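Local atomic coordinates of afamin (Homo sapiens, PDB entry 6FAK), a protein that carries hydrophobic molecules in body fluids, binds vitamin E, and keeps lipidated Wnt proteins soluble and active by forming 1:1 complexes with them. Residues A[31-36]-A[106-111]; A[113-118]-A[145-150]; A[226-231]-A[297-302]. One frame throughout, in Å; residues are numbered along the deposited sequence.

Interaction 1: A[31-36]-A[106-111]; sequences AQYVQE and YNKKSD. With NAG (2-acetamido-2-deoxy-beta-D-glucopyranose), chain B.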
loop_
_atom_site.group_PDB
_atom_site.type_symbol
_atom_site.label_atom_id
_atom_site.label_comp_id
_atom_site.label_asym_id
_atom_site.label_seq_id
_atom_site.Cartn_x
_atom_site.Cartn_y
_atom_site.Cartn_z
ATOM N N ALA A 31 -8.570 14.402 -10.061
ATOM C CA ALA A 31 -7.100 14.377 -9.948
ATOM C C ALA A 31 -6.540 12.984 -10.003
ATOM O O ALA A 31 -5.462 12.771 -10.577
ATOM C CB ALA A 31 -6.643 15.101 -8.678
ATOM N N GLN A 32 -7.256 12.010 -9.420
ATOM C CA GLN A 32 -6.791 10.608 -9.478
ATOM C C GLN A 32 -6.977 9.981 -10.870
ATOM O O GLN A 32 -6.098 9.271 -11.327
ATOM C CB GLN A 32 -7.496 9.732 -8.425
ATOM C CG GLN A 32 -7.184 10.140 -7.000
ATOM C CD GLN A 32 -7.736 9.166 -5.980
ATOM O OE1 GLN A 32 -8.914 8.769 -6.071
ATOM N NE2 GLN A 32 -6.905 8.824 -4.969
ATOM N N TYR A 33 -8.142 10.200 -11.494
ATOM C CA TYR A 33 -8.402 9.685 -12.813
ATOM C C TYR A 33 -7.565 10.326 -13.926
ATOM O O TYR A 33 -7.164 9.652 -14.881
ATOM C CB TYR A 33 -9.903 9.773 -13.128
ATOM C CG TYR A 33 -10.712 8.626 -12.502
ATOM C CD1 TYR A 33 -10.383 7.287 -12.745
ATOM C CD2 TYR A 33 -11.820 8.877 -11.736
ATOM C CE1 TYR A 33 -11.137 6.251 -12.211
ATOM C CE2 TYR A 33 -12.580 7.844 -11.183
ATOM C CZ TYR A 33 -12.231 6.553 -11.432
ATOM O OH TYR A 33 -12.996 5.537 -10.898
ATOM N N VAL A 34 -7.327 11.630 -13.816
ATOM C CA VAL A 34 -6.685 12.421 -14.888
ATOM C C VAL A 34 -5.587 13.220 -14.203
ATOM O O VAL A 34 -5.750 14.400 -13.811
ATOM C CB VAL A 34 -7.686 13.339 -15.648
ATOM C CG1 VAL A 34 -7.005 13.926 -16.878
ATOM C CG2 VAL A 34 -8.937 12.584 -16.095
ATOM N N GLN A 35 -4.497 12.522 -13.968
ATOM C CA GLN A 35 -3.440 13.032 -13.122
ATOM C C GLN A 35 -2.656 14.177 -13.786
ATOM O O GLN A 35 -1.919 14.868 -13.106
ATOM C CB GLN A 35 -2.477 11.884 -12.753
ATOM C CG GLN A 35 -3.104 10.856 -11.818
ATOM C CD GLN A 35 -2.377 9.578 -11.891
ATOM O OE1 GLN A 35 -2.681 8.780 -12.750
ATOM N NE2 GLN A 35 -1.357 9.395 -11.036
ATOM N N GLU A 36 -2.804 14.319 -15.102
ATOM C CA GLU A 36 -2.217 15.438 -15.882
ATOM C C GLU A 36 -3.073 16.693 -15.862
ATOM O O GLU A 36 -2.583 17.770 -16.252
ATOM C CB GLU A 36 -1.991 15.049 -17.368
ATOM C CG GLU A 36 -1.240 13.749 -17.577
ATOM C CD GLU A 36 -2.128 12.449 -17.457
ATOM O OE1 GLU A 36 -3.354 12.537 -17.099
ATOM O OE2 GLU A 36 -1.579 11.327 -17.722
ATOM N N TYR A 106 -8.051 1.824 -15.680
ATOM C CA TYR A 106 -6.798 1.546 -16.341
ATOM C C TYR A 106 -5.959 2.782 -16.690
ATOM O O TYR A 106 -4.758 2.624 -16.887
ATOM C CB TYR A 106 -6.947 0.651 -17.588
ATOM C CG TYR A 106 -7.367 -0.767 -17.288
ATOM C CD1 TYR A 106 -6.759 -1.485 -16.278
ATOM C CD2 TYR A 106 -8.351 -1.411 -18.039
ATOM C CE1 TYR A 106 -7.135 -2.777 -15.989
ATOM C CE2 TYR A 106 -8.731 -2.725 -17.756
ATOM C CZ TYR A 106 -8.124 -3.390 -16.714
ATOM O OH TYR A 106 -8.428 -4.702 -16.404
ATOM N N ASN A 107 -6.574 3.954 -16.774
ATOM C CA ASN A 107 -5.891 5.206 -17.056
ATOM C C ASN A 107 -5.011 5.717 -15.909
ATOM O O ASN A 107 -4.127 6.552 -16.136
ATOM C CB ASN A 107 -6.930 6.282 -17.413
ATOM C CG ASN A 107 -6.310 7.504 -18.132
ATOM O OD1 ASN A 107 -5.676 7.324 -19.127
ATOM N ND2 ASN A 107 -6.533 8.722 -17.617
ATOM N N LYS A 108 -5.247 5.258 -14.668
ATOM C CA LYS A 108 -4.428 5.711 -13.527
ATOM C C LYS A 108 -3.012 5.230 -13.696
ATOM O O LYS A 108 -2.800 4.090 -14.131
ATOM C CB LYS A 108 -5.013 5.205 -12.195
ATOM C CG LYS A 108 -6.355 5.855 -11.934
ATOM C CD LYS A 108 -6.921 5.477 -10.585
ATOM C CE LYS A 108 -8.190 6.246 -10.247
ATOM N NZ LYS A 108 -8.450 6.072 -8.800
ATOM N N LYS A 109 -2.050 6.086 -13.357
ATOM C CA LYS A 109 -0.620 5.726 -13.384
ATOM C C LYS A 109 -0.047 5.678 -11.984
ATOM O O LYS A 109 -0.074 6.705 -11.262
ATOM C CB LYS A 109 0.170 6.774 -14.183
ATOM C CG LYS A 109 -0.200 6.790 -15.672
ATOM C CD LYS A 109 -1.004 8.043 -15.980
ATOM C CE LYS A 109 -1.734 7.960 -17.309
ATOM N NZ LYS A 109 -2.737 9.021 -17.298
ATOM N N SER A 110 0.475 4.506 -11.610
ATOM C CA SER A 110 1.242 4.339 -10.364
ATOM C C SER A 110 2.509 5.173 -10.344
ATOM O O SER A 110 2.834 5.752 -9.320
ATOM C CB SER A 110 1.610 2.857 -10.164
ATOM O OG SER A 110 1.886 2.270 -11.427
ATOM N N ASP A 111 3.188 5.278 -11.488
ATOM C CA ASP A 111 4.498 5.977 -11.572
ATOM C C ASP A 111 4.176 7.459 -11.793
ATOM O O ASP A 111 3.788 7.844 -12.879
ATOM C CB ASP A 111 5.371 5.381 -12.712
ATOM C CG ASP A 111 6.566 6.294 -13.110
ATOM O OD1 ASP A 111 6.945 7.213 -12.378
ATOM O OD2 ASP A 111 7.147 6.071 -14.167
HETATM C C1 NAG B . -4.594 -9.007 -15.238
HETATM C C2 NAG B . -5.581 -8.694 -16.356
HETATM C C3 NAG B . -6.998 -9.048 -15.923
HETATM C C4 NAG B . -7.048 -10.496 -15.456
HETATM C C5 NAG B . -5.969 -10.773 -14.405
HETATM C C6 NAG B . -5.942 -12.248 -14.019
HETATM C C7 NAG B . -5.546 -6.869 -18.008
HETATM C C8 NAG B . -5.708 -7.913 -19.080
HETATM N N2 NAG B . -5.492 -7.291 -16.735
HETATM O O3 NAG B . -7.910 -8.853 -17.015
HETATM O O4 NAG B . -8.347 -10.784 -14.922
HETATM O O5 NAG B . -4.674 -10.395 -14.902
HETATM O O6 NAG B . -5.601 -13.044 -15.160
HETATM O O7 NAG B . -5.466 -5.684 -18.288
HETATM O O HOH W 1 -10.500 7.968 -8.285
HETATM O O HOH W 2 -4.353 9.683 -14.815
HETATM O O HOH W 3 -5.113 11.060 -18.574
#

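Interaction 2: A[113-118]-A[145-150]; sequences GFLPPF and VARRNP. With NA (sodium ion), chain F.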
loop_
_atom_site.group_PDB
_atom_site.type_symbol
_atom_site.label_atom_id
_atom_site.label_comp_id
_atom_site.label_asym_id
_atom_site.label_seq_id
_atom_site.Cartn_x
_atom_site.Cartn_y
_atom_site.Cartn_z
ATOM N N GLY A 113 6.176 9.992 -11.633
ATOM C CA GLY A 113 7.443 10.701 -11.879
ATOM C C GLY A 113 7.316 11.691 -13.008
ATOM O O GLY A 113 8.187 12.554 -13.152
ATOM N N PHE A 114 6.260 11.578 -13.822
ATOM C CA PHE A 114 5.911 12.629 -14.797
ATOM C C PHE A 114 5.448 13.985 -14.187
ATOM O O PHE A 114 5.318 14.984 -14.934
ATOM C CB PHE A 114 4.896 12.159 -15.844
ATOM C CG PHE A 114 3.542 11.820 -15.288
ATOM C CD1 PHE A 114 2.537 12.795 -15.196
ATOM C CD2 PHE A 114 3.282 10.561 -14.794
ATOM C CE1 PHE A 114 1.299 12.516 -14.651
ATOM C CE2 PHE A 114 2.015 10.280 -14.245
ATOM C CZ PHE A 114 1.038 11.250 -14.186
ATOM N N LEU A 115 5.150 14.014 -12.886
ATOM C CA LEU A 115 4.763 15.238 -12.189
ATOM C C LEU A 115 5.980 15.960 -11.628
ATOM O O LEU A 115 6.955 15.305 -11.248
ATOM C CB LEU A 115 3.784 14.904 -11.053
ATOM C CG LEU A 115 2.405 14.423 -11.607
ATOM C CD1 LEU A 115 1.451 14.104 -10.482
ATOM C CD2 LEU A 115 1.747 15.389 -12.570
ATOM N N PRO A 116 5.917 17.303 -11.502
ATOM C CA PRO A 116 7.008 18.026 -10.863
ATOM C C PRO A 116 7.170 17.660 -9.393
ATOM O O PRO A 116 6.285 17.021 -8.802
ATOM C CB PRO A 116 6.570 19.495 -10.967
ATOM C CG PRO A 116 5.110 19.449 -11.020
ATOM C CD PRO A 116 4.751 18.170 -11.741
ATOM N N PRO A 117 8.290 18.072 -8.797
ATOM C CA PRO A 117 8.419 17.908 -7.354
ATOM C C PRO A 117 7.232 18.617 -6.663
ATOM O O PRO A 117 6.762 19.639 -7.134
ATOM C CB PRO A 117 9.748 18.613 -7.016
ATOM C CG PRO A 117 10.426 18.898 -8.313
ATOM C CD PRO A 117 9.372 18.910 -9.377
ATOM N N PHE A 118 6.717 18.032 -5.605
ATOM C CA PHE A 118 5.566 18.619 -4.900
ATOM C C PHE A 118 5.753 20.124 -4.653
ATOM O O PHE A 118 6.760 20.507 -4.056
ATOM C CB PHE A 118 5.391 17.902 -3.562
ATOM C CG PHE A 118 4.049 18.089 -2.972
ATOM C CD1 PHE A 118 3.684 19.315 -2.381
ATOM C CD2 PHE A 118 3.115 17.066 -3.031
ATOM C CE1 PHE A 118 2.418 19.492 -1.844
ATOM C CE2 PHE A 118 1.848 17.241 -2.481
ATOM C CZ PHE A 118 1.500 18.451 -1.888
ATOM N N VAL A 145 -1.975 16.267 -3.715
ATOM C CA VAL A 145 -1.865 14.959 -3.066
ATOM C C VAL A 145 -2.536 13.842 -3.874
ATOM O O VAL A 145 -1.941 12.787 -4.112
ATOM C CB VAL A 145 -2.349 15.022 -1.600
ATOM C CG1 VAL A 145 -2.239 13.652 -0.960
ATOM C CG2 VAL A 145 -1.436 15.965 -0.803
ATOM N N ALA A 146 -3.758 14.076 -4.349
ATOM C CA ALA A 146 -4.529 13.039 -5.028
ATOM C C ALA A 146 -3.927 12.598 -6.372
ATOM O O ALA A 146 -3.857 11.419 -6.660
ATOM C CB ALA A 146 -5.949 13.494 -5.229
ATOM N N ARG A 147 -3.426 13.545 -7.161
ATOM C CA ARG A 147 -2.787 13.192 -8.438
ATOM C C ARG A 147 -1.518 12.393 -8.243
ATOM O O ARG A 147 -1.176 11.581 -9.110
ATOM C CB ARG A 147 -2.548 14.439 -9.332
ATOM C CG ARG A 147 -1.571 15.469 -8.763
ATOM C CD ARG A 147 -1.837 16.882 -9.320
ATOM N NE ARG A 147 -1.732 16.893 -10.784
ATOM C CZ ARG A 147 -0.839 17.555 -11.503
ATOM N NH1 ARG A 147 0.052 18.348 -10.905
ATOM N NH2 ARG A 147 -0.829 17.421 -12.824
ATOM N N ARG A 148 -0.871 12.566 -7.087
ATOM C CA ARG A 148 0.333 11.788 -6.755
ATOM C C ARG A 148 0.039 10.485 -6.013
ATOM O O ARG A 148 0.945 9.690 -5.837
ATOM C CB ARG A 148 1.315 12.625 -5.942
ATOM C CG ARG A 148 2.042 13.699 -6.775
ATOM C CD ARG A 148 2.751 14.743 -5.888
ATOM N NE ARG A 148 3.428 15.750 -6.724
ATOM C CZ ARG A 148 2.845 16.793 -7.278
ATOM N NH1 ARG A 148 1.561 17.073 -7.016
ATOM N NH2 ARG A 148 3.533 17.572 -8.118
ATOM N N ASN A 149 -1.212 10.270 -5.625
ATOM C CA ASN A 149 -1.642 9.094 -4.843
ATOM C C ASN A 149 -2.962 8.595 -5.451
ATOM O O ASN A 149 -4.019 8.666 -4.811
ATOM C CB ASN A 149 -1.787 9.467 -3.341
ATOM C CG ASN A 149 -0.482 9.831 -2.715
ATOM O OD1 ASN A 149 0.238 8.953 -2.299
ATOM N ND2 ASN A 149 -0.127 11.146 -2.703
ATOM N N PRO A 150 -2.916 8.113 -6.698
ATOM C CA PRO A 150 -4.157 7.908 -7.437
ATOM C C PRO A 150 -5.028 6.771 -6.937
ATOM O O PRO A 150 -6.174 6.716 -7.357
ATOM C CB PRO A 150 -3.668 7.514 -8.846
ATOM C CG PRO A 150 -2.267 7.040 -8.659
ATOM C CD PRO A 150 -1.733 7.838 -7.522
HETATM NA NA NA F . 9.228 14.637 -12.134
HETATM O O HOH W 4 5.936 14.802 -7.273
HETATM O O HOH W 5 9.679 14.396 -9.835
#

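Interaction 3: A[226-231]-A[297-302]; sequences FPKIEF and NKDDRP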
loop_
_atom_site.group_PDB
_atom_site.type_symbol
_atom_site.label_atom_id
_atom_site.label_comp_id
_atom_site.label_asym_id
_atom_site.label_seq_id
_atom_site.Cartn_x
_atom_site.Cartn_y
_atom_site.Cartn_z
ATOM N N PHE A 226 -12.012 -8.692 15.834
ATOM C CA PHE A 226 -13.262 -8.835 16.598
ATOM C C PHE A 226 -13.471 -10.300 16.928
ATOM O O PHE A 226 -14.400 -10.926 16.437
ATOM C CB PHE A 226 -14.456 -8.315 15.789
ATOM C CG PHE A 226 -14.300 -6.896 15.308
ATOM C CD1 PHE A 226 -14.016 -5.872 16.201
ATOM C CD2 PHE A 226 -14.481 -6.576 13.973
ATOM C CE1 PHE A 226 -13.867 -4.566 15.774
ATOM C CE2 PHE A 226 -14.338 -5.270 13.527
ATOM C CZ PHE A 226 -14.027 -4.256 14.438
ATOM N N PRO A 227 -12.627 -10.859 17.792
ATOM C CA PRO A 227 -12.681 -12.296 17.990
ATOM C C PRO A 227 -13.921 -12.785 18.742
ATOM O O PRO A 227 -14.160 -13.982 18.747
ATOM C CB PRO A 227 -11.426 -12.581 18.794
ATOM C CG PRO A 227 -11.122 -11.318 19.495
ATOM C CD PRO A 227 -11.514 -10.250 18.540
ATOM N N LYS A 228 -14.711 -11.891 19.326
ATOM C CA LYS A 228 -15.970 -12.315 19.957
ATOM C C LYS A 228 -17.182 -12.309 19.001
ATOM O O LYS A 228 -18.256 -12.719 19.394
ATOM C CB LYS A 228 -16.226 -11.486 21.236
ATOM C CG LYS A 228 -16.980 -10.183 21.061
ATOM C CD LYS A 228 -17.336 -9.522 22.400
ATOM C CE LYS A 228 -18.848 -9.303 22.555
ATOM N NZ LYS A 228 -19.151 -8.112 23.392
ATOM N N ILE A 229 -17.020 -11.867 17.750
ATOM C CA ILE A 229 -18.126 -11.810 16.785
ATOM C C ILE A 229 -18.666 -13.194 16.432
ATOM O O ILE A 229 -17.892 -14.145 16.375
ATOM C CB ILE A 229 -17.648 -11.077 15.494
ATOM C CG1 ILE A 229 -18.812 -10.644 14.609
ATOM C CG2 ILE A 229 -16.658 -11.944 14.690
ATOM C CD1 ILE A 229 -18.312 -9.828 13.419
ATOM N N GLU A 230 -19.975 -13.322 16.180
ATOM C CA GLU A 230 -20.578 -14.590 15.644
ATOM C C GLU A 230 -20.334 -14.751 14.168
ATOM O O GLU A 230 -20.346 -13.756 13.422
ATOM C CB GLU A 230 -22.095 -14.709 15.922
ATOM C CG GLU A 230 -23.076 -14.760 14.714
ATOM C CD GLU A 230 -23.854 -16.088 14.488
ATOM O OE1 GLU A 230 -23.267 -17.111 13.966
ATOM O OE2 GLU A 230 -25.109 -16.081 14.741
ATOM N N PHE A 231 -20.204 -16.005 13.726
ATOM C CA PHE A 231 -19.874 -16.301 12.334
ATOM C C PHE A 231 -20.832 -15.619 11.336
ATOM O O PHE A 231 -20.398 -14.968 10.400
ATOM C CB PHE A 231 -19.764 -17.808 12.115
ATOM C CG PHE A 231 -19.354 -18.193 10.719
ATOM C CD1 PHE A 231 -18.106 -17.849 10.237
ATOM C CD2 PHE A 231 -20.204 -18.904 9.894
ATOM C CE1 PHE A 231 -17.723 -18.188 8.955
ATOM C CE2 PHE A 231 -19.819 -19.257 8.616
ATOM C CZ PHE A 231 -18.573 -18.892 8.147
ATOM N N ASN A 297 -7.174 -0.969 18.476
ATOM C CA ASN A 297 -6.434 -2.223 18.672
ATOM C C ASN A 297 -7.383 -3.431 18.669
ATOM O O ASN A 297 -8.620 -3.279 18.716
ATOM C CB ASN A 297 -5.544 -2.182 19.936
ATOM C CG ASN A 297 -6.298 -1.796 21.200
ATOM O OD1 ASN A 297 -7.494 -1.503 21.166
ATOM N ND2 ASN A 297 -5.586 -1.770 22.326
ATOM N N LYS A 298 -6.785 -4.622 18.584
ATOM C CA LYS A 298 -7.528 -5.888 18.591
ATOM C C LYS A 298 -8.221 -6.060 19.946
ATOM O O LYS A 298 -7.610 -5.846 21.000
ATOM C CB LYS A 298 -6.614 -7.098 18.312
ATOM C CG LYS A 298 -5.851 -7.053 16.976
ATOM C CD LYS A 298 -5.183 -8.401 16.651
ATOM C CE LYS A 298 -3.673 -8.319 16.407
ATOM N NZ LYS A 298 -3.270 -8.029 14.997
ATOM N N ASP A 299 -9.505 -6.406 19.904
ATOM C CA ASP A 299 -10.276 -6.726 21.108
ATOM C C ASP A 299 -9.669 -7.974 21.772
ATOM O O ASP A 299 -9.008 -8.783 21.103
ATOM C CB ASP A 299 -11.750 -6.943 20.719
ATOM C CG ASP A 299 -12.686 -7.092 21.911
ATOM O OD1 ASP A 299 -12.229 -7.191 23.065
ATOM O OD2 ASP A 299 -13.910 -7.119 21.689
ATOM N N ASP A 300 -9.858 -8.103 23.084
ATOM C CA ASP A 300 -9.399 -9.284 23.828
ATOM C C ASP A 300 -10.228 -10.475 23.370
ATOM O O ASP A 300 -11.444 -10.344 23.177
ATOM C CB ASP A 300 -9.597 -9.126 25.347
ATOM C CG ASP A 300 -8.921 -7.885 25.924
ATOM O OD1 ASP A 300 -8.230 -7.155 25.184
ATOM O OD2 ASP A 300 -9.094 -7.645 27.141
ATOM N N ARG A 301 -9.579 -11.628 23.201
ATOM C CA ARG A 301 -10.290 -12.874 22.900
ATOM C C ARG A 301 -11.205 -13.238 24.054
ATOM O O ARG A 301 -10.854 -12.990 25.209
ATOM C CB ARG A 301 -9.325 -14.037 22.689
ATOM C CG ARG A 301 -8.793 -14.175 21.278
ATOM C CD ARG A 301 -7.868 -15.375 21.231
ATOM N NE ARG A 301 -6.563 -15.087 21.828
ATOM C CZ ARG A 301 -5.702 -15.997 22.293
ATOM N NH1 ARG A 301 -6.011 -17.301 22.278
ATOM N NH2 ARG A 301 -4.533 -15.607 22.788
ATOM N N PRO A 302 -12.384 -13.814 23.749
ATOM C CA PRO A 302 -13.155 -14.449 24.814
ATOM C C PRO A 302 -12.270 -15.399 25.628
ATOM O O PRO A 302 -11.809 -16.405 25.106
ATOM C CB PRO A 302 -14.255 -15.198 24.048
ATOM C CG PRO A 302 -14.475 -14.375 22.824
ATOM C CD PRO A 302 -13.148 -13.739 22.488
HETATM O O HOH W 6 -14.607 -9.005 19.460
#

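Interaction 1: A[31-36]-A[106-111]
Gln35 meets the backbone of Lys109 with both ends of its amide. Lys109 N donates to Gln35 OE1 at 2.8 Å, almost straight at 173°. Gln35 NE2 returns a bond of 3.0 Å to Lys109 O. Both bonds lie in the carbonyl plane of their acceptor, on a lone pair, so the two bonds fix the rotation of the amide, which meets the Lys109 backbone with its edge. The Lys109 side chain bends at chi2 (108°) and swings its amine round to Glu36. Lys109 NZ and Glu36 OE2 form a salt bridge of 2.6 Å, on the syn lone pair of the carboxylate. Asn107 ND2 donates to Tyr33 O at 3.0 Å, the donor lying nearly along the C=O axis.

Lys108 runs out extended across Tyr33. Its CE is 3.5 Å from Tyr33 CD1, and its NZ stands over the ring face, 4.6 Å from the ring centroid, as a cation-pi contact. The loop after helix 97-106 is thereby held to the C-terminal end of helix 22-33, within the first domain of the all-helical albumin fold. Val34 is the first residue to leave the helix, and Tyr33 O takes its bond from the loop.

Water fills in the second layer. Water 2 touches Tyr33 O, Gln35 N, Gln35 OE1 and Lys109 NZ. Water 1 joins Gln32 OE1 to Lys108 NZ, and water 3 joins Glu36 OE1 to Asn107 ND2. Farther out, Lys108 NZ also bonds Pro150 O, Gln32 NE2 reaches Asn149 O, and Tyr33 OH bonds Glu250 O and Asn70 ND2.

Interaction 2: A[113-118]-A[145-150]
The guanidinium of Arg148 is inserted into the bend of the 113-118 loop, with Leu115 CB over one face and Phe118 CA over the other. Its edge faces the backbone of Pro116. Arg148 NH2 donates to Pro116 O at 2.9 Å with an angle of 177°. The oxygen lies in the guanidinium plane, but the donor stands 40° out of the carbonyl plane and so misses the lone-pair direction. Water 4 adds a second link, accepting from Arg148 NE at 2.7 Å and donating to the same Pro116 O. The chain of Arg148 is extended from CG to NE, which carries the charged group from the helix out to the loop. Glu144 takes the NH1 end in a salt bridge.

Leu115 enters between two arginines. Its CD1 is 3.8 Å from Arg148 CG. Its CD2 lies over one face of the Arg147 guanidinium, 3.3 Å from NH2. That NH2 bonds Gln35 O, which helps to hold the flat group under the leucine. Here the long loop between helices 97-106 and 123-132 packs on the C-terminal end of helix 134-148, in the first domain of the helical albumin fold.

Phe118 closes the other end of the contact. Val145 CG2 meets the edge of its ring, 3.9 Å from CE2. Phe118 CD2 is 3.7 Å from Arg148 CD, and the ring and guanidinium planes are 55° apart. Asn149 ND2 folds back to Val145 O at the helix end. On the loop, Gly113 O and Leu115 O bind a sodium ion together with water 5.

Interaction 3: A[226-231]-A[297-302]
Pro227 packs its ring against the backbone of 299-301, and this is the close part of the contact. Its CG is 3.7 Å from Asp299 O and 3.8 Å from Arg301 CA. The CD side of the ring meets Asp299 CB, and Pro227 CB lies 4.0 Å from Arg301 CG. Pro302 continues the apolar strip. Its CG touches Lys228 CB at 3.7 Å, and its CD rests beside Pro227 O. An alanine in place of Pro227 would probably open a gap beside Asp299 and Arg301, since the ring atoms CG and CD that reach their backbone would be gone.

The polar side is looser. The two segments share no direct hydrogen bond. Water 6 stands between them instead, accepting from Lys228 N at 2.9 Å and donating to Asp299 OD2 at 3.0 Å. The carboxylate is placed there by the Asp299 torsion, CG anti to the backbone N (chi1 -172°). Lys228 NZ remains 5.6 Å from Asp299 OD2, too far for a salt bridge. The end of Lys228 leads away from the other segment, as does that of Arg301, and Asp300 and Arg301 are exposed.

Outside the pair, Pro227 O bonds Arg339 NH1, and the backbone of Asp299 is hydrogen-bonded to Lys225. Phe226 to Ile229 form a type I beta turn, closed by Ile229 N to Phe226 O. Glu230 then takes the N-cap position of helix 231-250. The turn links helices 216-225 and 231-250 in the second albumin domain; 226-231 lies within the region forming the pocket for hydrophobic ligands, and 297-302 runs across its end.

How the interactions relate
From the N terminus, interaction 1 comes first and closes a mostly helical loop of 69 residues between 31-36 and 106-111. Interaction 2 opens just after it and closes a shorter loop of 26 residues. Interaction 3 follows in the next albumin domain and closes one of 65. The three run in series; none nests or crosses. Interactions 1 and 2 still touch in space, with centres 9 Å apart. The backbone of Lys109 packs on the ring of Pro150, and helices 22-33 and 134-148 and the loop after 97-106 meet at one junction. Interaction 3 lies across the chain's centre, about 24 Å away between nearest atoms.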